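Nitrate/nitrite binding protein NrtA (Synechocystis sp., PDB 2G29) binds nitrate as the solute-binding component of the NrtABCD ABC transporter, which takes up nitrate and probably also nitrite. Local coordinates at residues Asn28-Val32 with Gln251-Ala255; Tyr116-Arg120 with Tyr329-Asp335; Asp365-Glu369 with Asp379-Ser383. All coordinates share one frame; numbering follows the deposited sequence.

Contact 1: Asn28-Val32 with Gln251-Ala255; sequences NAPEV and QNPKA
Glu-31 reaches across to the first turn of the helix that begins at Pro-253 and takes up two of its backbone N-H groups with one carboxylate. Glu-31 OE2 receives the N-H of Lys-254 on its syn lone pair, nearly straight at 2.8 Å and 163°. Glu-31 OE1 accepts from Ala-255 N at 2.9 Å, also on the syn side but 16° out of the carboxylate plane. A bend at chi2 (85°) folds the Glu-31 chain so that its end meets the helix start, where the negative group probably also gains from the helix dipole. Asn-252, in the N-cap position, makes no capping bond with its side chain, and the glutamate from the distant segment serves these amides instead. Packing is close here: Glu-31 OE2 lies 3.1 Å from Pro-253 CD, and Pro-30 CB rests 3.7 Å from Ala-255 CB, the one buried residue of the ten.

Toward Asn-28 the contact opens to solvent. The Lys-254 chain runs extended beside Ala-29, its CD 3.3 Å from Ala-29 O, while NZ stays 4.9 Å from Glu-31 OE2 without pairing with it. A water donates to both Asn-28 O and Lys-254 O, bridging the two backbones.

The contact thus lays the loop preceding strand 36-39 over the junction between helices 246-251 and 253-271, with Met-62 touching both Pro-30 and Ala-255.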
loop_
_atom_site.group_PDB
_atom_site.type_symbol
_atom_site.label_atom_id
_atom_site.label_comp_id
_atom_site.label_asym_id
_atom_site.label_seq_id
_atom_site.Cartn_x
_atom_site.Cartn_y
_atom_site.Cartn_z
ATOM N N ASN A 28 19.862 -22.891 4.423
ATOM C CA ASN A 28 19.813 -23.811 5.596
ATOM C C ASN A 28 18.795 -23.295 6.630
ATOM O O ASN A 28 17.861 -22.534 6.303
ATOM C CB ASN A 28 21.223 -23.946 6.234
ATOM C CG ASN A 28 21.932 -25.279 5.888
ATOM O OD1 ASN A 28 21.487 -26.365 6.284
ATOM N ND2 ASN A 28 23.050 -25.190 5.161
ATOM N N ALA A 29 18.996 -23.693 7.879
ATOM C CA ALA A 29 18.095 -23.318 8.967
ATOM C C ALA A 29 18.191 -21.865 9.373
ATOM O O ALA A 29 19.274 -21.274 9.390
ATOM C CB ALA A 29 18.347 -24.213 10.195
ATOM N N PRO A 30 17.038 -21.256 9.686
ATOM C CA PRO A 30 17.085 -19.851 10.095
ATOM C C PRO A 30 17.972 -19.659 11.315
ATOM O O PRO A 30 18.021 -20.526 12.199
ATOM C CB PRO A 30 15.618 -19.527 10.393
ATOM C CG PRO A 30 15.004 -20.836 10.720
ATOM C CD PRO A 30 15.662 -21.768 9.705
ATOM N N GLU A 31 18.668 -18.524 11.365
ATOM C CA GLU A 31 19.561 -18.179 12.469
ATOM C C GLU A 31 18.740 -17.879 13.735
ATOM O O GLU A 31 19.207 -18.058 14.861
ATOM C CB GLU A 31 20.414 -16.955 12.099
ATOM C CG GLU A 31 21.297 -17.099 10.844
ATOM C CD GLU A 31 20.543 -16.767 9.548
ATOM O OE1 GLU A 31 19.305 -16.563 9.609
ATOM O OE2 GLU A 31 21.191 -16.718 8.474
ATOM N N VAL A 32 17.516 -17.407 13.529
ATOM C CA VAL A 32 16.602 -17.090 14.617
ATOM C C VAL A 32 15.249 -17.622 14.215
ATOM O O VAL A 32 14.959 -17.743 13.030
ATOM C CB VAL A 32 16.494 -15.578 14.860
ATOM C CG1 VAL A 32 15.434 -15.300 15.906
ATOM C CG2 VAL A 32 17.833 -15.020 15.318
ATOM N N GLN A 251 22.148 -9.773 8.914
ATOM C CA GLN A 251 22.622 -10.652 9.992
ATOM C C GLN A 251 21.998 -12.030 9.964
ATOM O O GLN A 251 22.651 -13.020 10.337
ATOM C CB GLN A 251 22.312 -10.028 11.347
ATOM C CG GLN A 251 23.338 -9.028 11.792
ATOM C CD GLN A 251 22.939 -8.328 13.071
ATOM O OE1 GLN A 251 22.558 -8.975 14.049
ATOM N NE2 GLN A 251 23.035 -6.999 13.081
ATOM N N ASN A 252 20.748 -12.081 9.529
ATOM C CA ASN A 252 19.955 -13.310 9.480
ATOM C C ASN A 252 19.451 -13.640 8.070
ATOM O O ASN A 252 18.240 -13.733 7.842
ATOM C CB ASN A 252 18.758 -13.158 10.424
ATOM C CG ASN A 252 19.172 -12.781 11.822
ATOM O OD1 ASN A 252 19.830 -13.562 12.518
ATOM N ND2 ASN A 252 18.806 -11.583 12.245
ATOM N N PRO A 253 20.366 -13.857 7.109
ATOM C CA PRO A 253 19.930 -14.161 5.742
ATOM C C PRO A 253 19.090 -15.410 5.547
ATOM O O PRO A 253 18.194 -15.437 4.709
ATOM C CB PRO A 253 21.236 -14.156 4.942
ATOM C CG PRO A 253 22.266 -14.585 5.961
ATOM C CD PRO A 253 21.836 -13.911 7.245
ATOM N N LYS A 254 19.358 -16.443 6.337
ATOM C CA LYS A 254 18.576 -17.649 6.200
ATOM C C LYS A 254 17.157 -17.463 6.749
ATOM O O LYS A 254 16.189 -17.974 6.173
ATOM C CB LYS A 254 19.285 -18.815 6.895
ATOM C CG LYS A 254 20.642 -19.165 6.279
ATOM C CD LYS A 254 21.472 -20.018 7.230
ATOM C CE LYS A 254 22.885 -20.241 6.689
ATOM N NZ LYS A 254 23.756 -20.882 7.737
ATOM N N ALA A 255 17.027 -16.737 7.861
ATOM C CA ALA A 255 15.705 -16.472 8.439
ATOM C C ALA A 255 14.943 -15.529 7.501
ATOM O O ALA A 255 13.738 -15.676 7.324
ATOM C CB ALA A 255 15.832 -15.836 9.824
HETATM O O HOH W 1 16.822 -20.438 4.940
#

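Contact 2: Tyr116-Arg120 with Tyr329-Asp335; sequences YILAR and YPYKSHD
Arg-120 lays one face of its guanidinium over Pro-330, whose CB stands 3.9 Å above the plane, displaced toward the rim. The same group holds Asp-335 end-on: NH1 and NH2 both donate to a single oxygen, OD1, at 2.9 and 2.8 Å, in a buried salt bridge. Sharing one acceptor bends both bonds, to 135° and 139°. NH1 uses the syn lone pair of OD1, whereas NH2 meets that oxygen from above the carboxylate plane. With CG anti to the backbone N (chi1 -168°), Arg-120 then bends at chi2 and chi3, which curls the guanidinium round the proline to the start of helix 332-344. The other carboxylate oxygen, OD2, accepts from Tyr-100 OH and Asn-362 ND2, so both carboxylate oxygens of Asp-335 are engaged. Ile-117 packs alongside, its CG2 4.0 Å from Pro-330 CB. A leucine in place of Arg-120 would probably leave the buried Asp-335 OD1 without its positive mate and Pro-330 without its flat cover.

Pro-330 is the centre of an inverse gamma turn that leads into the helix. The Arg-120 side chain lies about 6 Å from that of nitrate-binding Lys-240. The contact joins this turn to strand 115-120, an outermost strand of its five-stranded sheet, with helix 364-373 packing on Pro-330 through Trp-367 and strand 240-245 running beside 115-120.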
loop_
_atom_site.group_PDB
_atom_site.type_symbol
_atom_site.label_atom_id
_atom_site.label_comp_id
_atom_site.label_asym_id
_atom_site.label_seq_id
_atom_site.Cartn_x
_atom_site.Cartn_y
_atom_site.Cartn_z
ATOM N N TYR A 116 15.164 -2.873 3.448
ATOM C CA TYR A 116 15.055 -3.558 2.162
ATOM C C TYR A 116 13.582 -3.854 1.884
ATOM O O TYR A 116 12.786 -3.980 2.802
ATOM C CB TYR A 116 15.722 -4.931 2.187
ATOM C CG TYR A 116 17.196 -4.975 2.337
ATOM C CD1 TYR A 116 18.020 -4.161 1.570
ATOM C CD2 TYR A 116 17.778 -5.862 3.234
ATOM C CE1 TYR A 116 19.416 -4.221 1.710
ATOM C CE2 TYR A 116 19.150 -5.947 3.358
ATOM C CZ TYR A 116 19.959 -5.115 2.601
ATOM O OH TYR A 116 21.335 -5.132 2.726
ATOM N N ILE A 117 13.244 -3.955 0.601
ATOM C CA ILE A 117 11.914 -4.415 0.220
ATOM C C ILE A 117 12.171 -5.827 -0.331
ATOM O O ILE A 117 12.930 -6.036 -1.293
ATOM C CB ILE A 117 11.263 -3.511 -0.832
ATOM C CG1 ILE A 117 10.811 -2.221 -0.167
ATOM C CG2 ILE A 117 10.092 -4.259 -1.509
ATOM C CD1 ILE A 117 10.228 -1.218 -1.208
ATOM N N LEU A 118 11.530 -6.796 0.316
ATOM C CA LEU A 118 11.689 -8.218 -0.061
ATOM C C LEU A 118 10.621 -8.700 -1.023
ATOM O O LEU A 118 10.855 -9.646 -1.777
ATOM C CB LEU A 118 11.652 -9.106 1.177
ATOM C CG LEU A 118 12.693 -8.734 2.242
ATOM C CD1 LEU A 118 12.533 -9.714 3.426
ATOM C CD2 LEU A 118 14.093 -8.756 1.682
ATOM N N ALA A 119 9.459 -8.054 -1.009
ATOM C CA ALA A 119 8.367 -8.424 -1.890
ATOM C C ALA A 119 7.359 -7.295 -1.932
ATOM O O ALA A 119 7.351 -6.406 -1.052
ATOM C CB ALA A 119 7.682 -9.679 -1.353
ATOM N N ARG A 120 6.486 -7.343 -2.920
ATOM C CA ARG A 120 5.362 -6.398 -2.971
ATOM C C ARG A 120 4.251 -7.261 -2.350
ATOM O O ARG A 120 4.026 -8.395 -2.798
ATOM C CB ARG A 120 4.974 -6.020 -4.418
ATOM C CG ARG A 120 4.015 -4.829 -4.528
ATOM C CD ARG A 120 4.775 -3.531 -4.234
ATOM N NE ARG A 120 5.792 -3.341 -5.269
ATOM C CZ ARG A 120 6.951 -2.681 -5.128
ATOM N NH1 ARG A 120 7.284 -2.080 -3.975
ATOM N NH2 ARG A 120 7.850 -2.698 -6.118
ATOM N N TYR A 329 6.002 -9.839 -7.130
ATOM C CA TYR A 329 7.355 -9.458 -7.560
ATOM C C TYR A 329 7.533 -7.952 -7.399
ATOM O O TYR A 329 6.786 -7.176 -7.970
ATOM C CB TYR A 329 7.585 -9.883 -9.008
ATOM C CG TYR A 329 8.972 -9.523 -9.483
ATOM C CD1 TYR A 329 10.086 -10.237 -9.055
ATOM C CD2 TYR A 329 9.176 -8.440 -10.333
ATOM C CE1 TYR A 329 11.371 -9.880 -9.460
ATOM C CE2 TYR A 329 10.447 -8.068 -10.752
ATOM C CZ TYR A 329 11.544 -8.787 -10.314
ATOM O OH TYR A 329 12.786 -8.412 -10.765
ATOM N N PRO A 330 8.532 -7.522 -6.611
ATOM C CA PRO A 330 8.758 -6.086 -6.378
ATOM C C PRO A 330 9.539 -5.418 -7.490
ATOM O O PRO A 330 10.749 -5.321 -7.462
ATOM C CB PRO A 330 9.488 -6.069 -5.043
ATOM C CG PRO A 330 10.366 -7.316 -5.123
ATOM C CD PRO A 330 9.473 -8.353 -5.838
ATOM N N TYR A 331 8.809 -4.992 -8.508
ATOM C CA TYR A 331 9.449 -4.338 -9.643
ATOM C C TYR A 331 10.192 -3.071 -9.213
ATOM O O TYR A 331 9.636 -2.180 -8.534
ATOM C CB TYR A 331 8.409 -3.950 -10.708
ATOM C CG TYR A 331 7.821 -5.101 -11.500
ATOM C CD1 TYR A 331 6.596 -5.640 -11.154
ATOM C CD2 TYR A 331 8.504 -5.639 -12.603
ATOM C CE1 TYR A 331 6.033 -6.685 -11.883
ATOM C CE2 TYR A 331 7.946 -6.685 -13.327
ATOM C CZ TYR A 331 6.719 -7.194 -12.968
ATOM O OH TYR A 331 6.125 -8.204 -13.723
ATOM N N LYS A 332 11.449 -2.985 -9.620
ATOM C CA LYS A 332 12.242 -1.779 -9.345
ATOM C C LYS A 332 11.637 -0.560 -10.079
ATOM O O LYS A 332 11.722 0.553 -9.567
ATOM C CB LYS A 332 13.695 -1.987 -9.787
ATOM C CG LYS A 332 14.511 -2.892 -8.869
ATOM C CD LYS A 332 15.919 -3.080 -9.377
ATOM C CE LYS A 332 16.766 -3.749 -8.340
ATOM N NZ LYS A 332 18.199 -3.860 -8.812
ATOM N N SER A 333 11.026 -0.756 -11.255
ATOM C CA SER A 333 10.447 0.373 -11.983
ATOM C C SER A 333 9.321 0.993 -11.169
ATOM O O SER A 333 9.104 2.221 -11.215
ATOM C CB SER A 333 9.931 -0.071 -13.364
ATOM O OG SER A 333 8.954 -1.087 -13.224
ATOM N N HIS A 334 8.612 0.172 -10.388
ATOM C CA HIS A 334 7.535 0.682 -9.529
ATOM C C HIS A 334 8.117 1.515 -8.382
ATOM O O HIS A 334 7.640 2.601 -8.103
ATOM C CB HIS A 334 6.717 -0.463 -8.965
ATOM C CG HIS A 334 5.835 -1.160 -9.969
ATOM N ND1 HIS A 334 5.577 -0.688 -11.237
ATOM C CD2 HIS A 334 5.129 -2.300 -9.829
ATOM C CE1 HIS A 334 4.734 -1.523 -11.840
ATOM N NE2 HIS A 334 4.449 -2.500 -11.008
ATOM N N ASP A 335 9.151 1.014 -7.730
ATOM C CA ASP A 335 9.794 1.805 -6.676
ATOM C C ASP A 335 10.276 3.146 -7.268
ATOM O O ASP A 335 10.133 4.205 -6.611
ATOM C CB ASP A 335 10.998 1.027 -6.093
ATOM C CG ASP A 335 10.594 -0.181 -5.256
ATOM O OD1 ASP A 335 9.395 -0.509 -5.207
ATOM O OD2 ASP A 335 11.510 -0.799 -4.664
#

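Contact 3: Asp365-Glu369 with Asp379-Ser383; sequences DLWRE and DQIPS
Trp-367 and Arg-368, neighbours on helix 364-373, receive Ile-381 from the loop that follows this helix, in the later part of a two-domain, C-clamp periplasmic binding-protein fold and outside its two five-stranded sheets. The helix and the returning loop are joined here by apolar packing, with no hydrogen bond between the two segments. A chi1 of -171° swings the Trp-367 indole opposite its own backbone nitrogen and out along the helix side, so that its six-membered ring reaches the loop although the CB does not point there. Trp-367 CZ3 lies 4.1 Å from Ile-381 CG1 and 4.3 Å from Pro-382 CD, both approached obliquely. At the ring edge, close to its plane, Trp-367 CH2 comes 3.9 Å from Gln-380 O. The indole nitrogen takes no part in this packing: NE1 is hydrogen-bonded to Ser-328 OG, which would limit rotation of the ring, and Tyr-329 meets the indole edge-to-face.

The two branches of Ile-381 divide the work. At chi1 -65° CG1 stands anti to the carbonyl carbon and goes to the tryptophan, while CG2, anti to the backbone N, goes to the arginine. Arg-368 crosses Ile-381 at about a right angle and offers only the aliphatic part of its chain. A bend at chi3 (-76°) then turns the guanidinium back to Glu-364 on the same helix, whose OE1 forms a salt bridge with NE. The charged end is thereby occupied within the helix, and the methylenes remain to cover the isoleucine.

Gln-380 likewise sends its amide elsewhere, OE1 bonding to Trp-323 NE1. On the outer side of the contact, the closest approach between Arg-368 and Ile-381 is from CG to CG2, at 4.0 Å.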
loop_
_atom_site.group_PDB
_atom_site.type_symbol
_atom_site.label_atom_id
_atom_site.label_comp_id
_atom_site.label_asym_id
_atom_site.label_seq_id
_atom_site.Cartn_x
_atom_site.Cartn_y
_atom_site.Cartn_z
ATOM N N ASP A 365 16.210 -9.561 -5.992
ATOM C CA ASP A 365 17.130 -10.704 -6.103
ATOM C C ASP A 365 16.780 -11.745 -5.028
ATOM O O ASP A 365 16.782 -12.943 -5.315
ATOM C CB ASP A 365 18.609 -10.279 -5.968
ATOM C CG ASP A 365 18.920 -9.569 -4.649
ATOM O OD1 ASP A 365 18.174 -8.655 -4.242
ATOM O OD2 ASP A 365 19.944 -9.940 -4.033
ATOM N N LEU A 366 16.484 -11.313 -3.803
ATOM C CA LEU A 366 16.066 -12.234 -2.736
ATOM C C LEU A 366 14.703 -12.848 -3.100
ATOM O O LEU A 366 14.444 -14.024 -2.806
ATOM C CB LEU A 366 15.992 -11.491 -1.385
ATOM C CG LEU A 366 17.336 -10.977 -0.884
ATOM C CD1 LEU A 366 17.212 -10.376 0.494
ATOM C CD2 LEU A 366 18.304 -12.187 -0.801
ATOM N N TRP A 367 13.824 -12.073 -3.752
ATOM C CA TRP A 367 12.534 -12.601 -4.137
ATOM C C TRP A 367 12.721 -13.727 -5.142
ATOM O O TRP A 367 12.118 -14.802 -4.990
ATOM C CB TRP A 367 11.636 -11.470 -4.698
ATOM C CG TRP A 367 10.191 -11.881 -4.942
ATOM C CD1 TRP A 367 9.123 -11.611 -4.129
ATOM C CD2 TRP A 367 9.661 -12.614 -6.068
ATOM N NE1 TRP A 367 7.970 -12.128 -4.661
ATOM C CE2 TRP A 367 8.265 -12.737 -5.855
ATOM C CE3 TRP A 367 10.225 -13.170 -7.231
ATOM C CZ2 TRP A 367 7.412 -13.397 -6.763
ATOM C CZ3 TRP A 367 9.385 -13.829 -8.138
ATOM C CH2 TRP A 367 7.989 -13.932 -7.897
ATOM N N ARG A 368 13.549 -13.507 -6.167
ATOM C CA ARG A 368 13.787 -14.570 -7.156
ATOM C C ARG A 368 14.418 -15.802 -6.522
ATOM O O ARG A 368 14.075 -16.928 -6.918
ATOM C CB ARG A 368 14.665 -14.057 -8.305
ATOM C CG ARG A 368 13.913 -13.162 -9.291
ATOM C CD ARG A 368 14.827 -12.775 -10.479
ATOM N NE ARG A 368 15.798 -11.748 -10.124
ATOM C CZ ARG A 368 17.114 -11.894 -10.186
ATOM N NH1 ARG A 368 17.653 -13.050 -10.603
ATOM N NH2 ARG A 368 17.910 -10.902 -9.803
ATOM N N GLU A 369 15.321 -15.622 -5.558
ATOM C CA GLU A 369 15.935 -16.797 -4.923
ATOM C C GLU A 369 14.892 -17.590 -4.161
ATOM O O GLU A 369 14.868 -18.829 -4.227
ATOM C CB GLU A 369 17.077 -16.368 -4.007
ATOM C CG GLU A 369 18.297 -15.949 -4.845
ATOM C CD GLU A 369 19.270 -15.049 -4.123
ATOM O OE1 GLU A 369 19.259 -15.026 -2.870
ATOM O OE2 GLU A 369 20.063 -14.364 -4.822
ATOM N N ASP A 379 7.180 -18.982 -15.673
ATOM C CA ASP A 379 6.474 -17.880 -16.302
ATOM C C ASP A 379 5.886 -16.898 -15.299
ATOM O O ASP A 379 5.374 -15.848 -15.682
ATOM C CB ASP A 379 5.389 -18.430 -17.233
ATOM C CG ASP A 379 4.182 -18.932 -16.488
ATOM O OD1 ASP A 379 4.328 -19.509 -15.384
ATOM O OD2 ASP A 379 3.071 -18.758 -17.026
ATOM N N GLN A 380 5.965 -17.258 -14.022
ATOM C CA GLN A 380 5.462 -16.403 -12.950
ATOM C C GLN A 380 6.601 -15.618 -12.295
ATOM O O GLN A 380 6.378 -14.871 -11.348
ATOM C CB GLN A 380 4.739 -17.246 -11.898
ATOM C CG GLN A 380 3.341 -17.690 -12.335
ATOM C CD GLN A 380 2.682 -18.619 -11.336
ATOM O OE1 GLN A 380 2.870 -18.490 -10.125
ATOM N NE2 GLN A 380 1.892 -19.559 -11.839
ATOM N N ILE A 381 7.814 -15.809 -12.796
ATOM C CA ILE A 381 8.989 -15.092 -12.296
ATOM C C ILE A 381 9.439 -14.134 -13.403
ATOM O O ILE A 381 10.002 -14.554 -14.415
ATOM C CB ILE A 381 10.149 -16.052 -11.954
ATOM C CG1 ILE A 381 9.741 -16.948 -10.783
ATOM C CG2 ILE A 381 11.419 -15.243 -11.617
ATOM C CD1 ILE A 381 10.758 -18.003 -10.417
ATOM N N PRO A 382 9.206 -12.823 -13.222
ATOM C CA PRO A 382 9.593 -11.825 -14.227
ATOM C C PRO A 382 11.064 -11.883 -14.635
ATOM O O PRO A 382 11.946 -12.072 -13.783
ATOM C CB PRO A 382 9.251 -10.498 -13.550
ATOM C CG PRO A 382 8.077 -10.869 -12.657
ATOM C CD PRO A 382 8.538 -12.180 -12.069
ATOM N N SER A 383 11.300 -11.692 -15.932
ATOM C CA SER A 383 12.634 -11.712 -16.540
ATOM C C SER A 383 13.353 -10.386 -16.392
ATOM O O SER A 383 14.552 -10.287 -16.668
ATOM C CB SER A 383 12.538 -12.037 -18.036
ATOM O OG SER A 383 12.252 -13.412 -18.223
#

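In the fold
Contacts 2 and 3 adjoin, their centres 11 Å apart: Tyr-329 CD1 comes 3.5 Å from Trp-367 CE3, and Leu-118 O lies 3.5 Å from Trp-367 CD1. Helix 364-373 thereby backs onto strand 115-120. Contact 1 is more peripheral, about 22 Å and 20 Å between centres from contacts 2 and 3, and touches neither. Along the chain, contacts 1 and 2 alternate their segments, whereas contact 3 follows both. Strand 240-245, next to 115-120 in its sheet, leads through helix 246-251 to contact 1. The loop of contact 1 enters strand 36-39 of that sheet, and residues 329-335 and helix 364-373 pack against its edge strand, consistent with all three lying in one domain of the C-clamp.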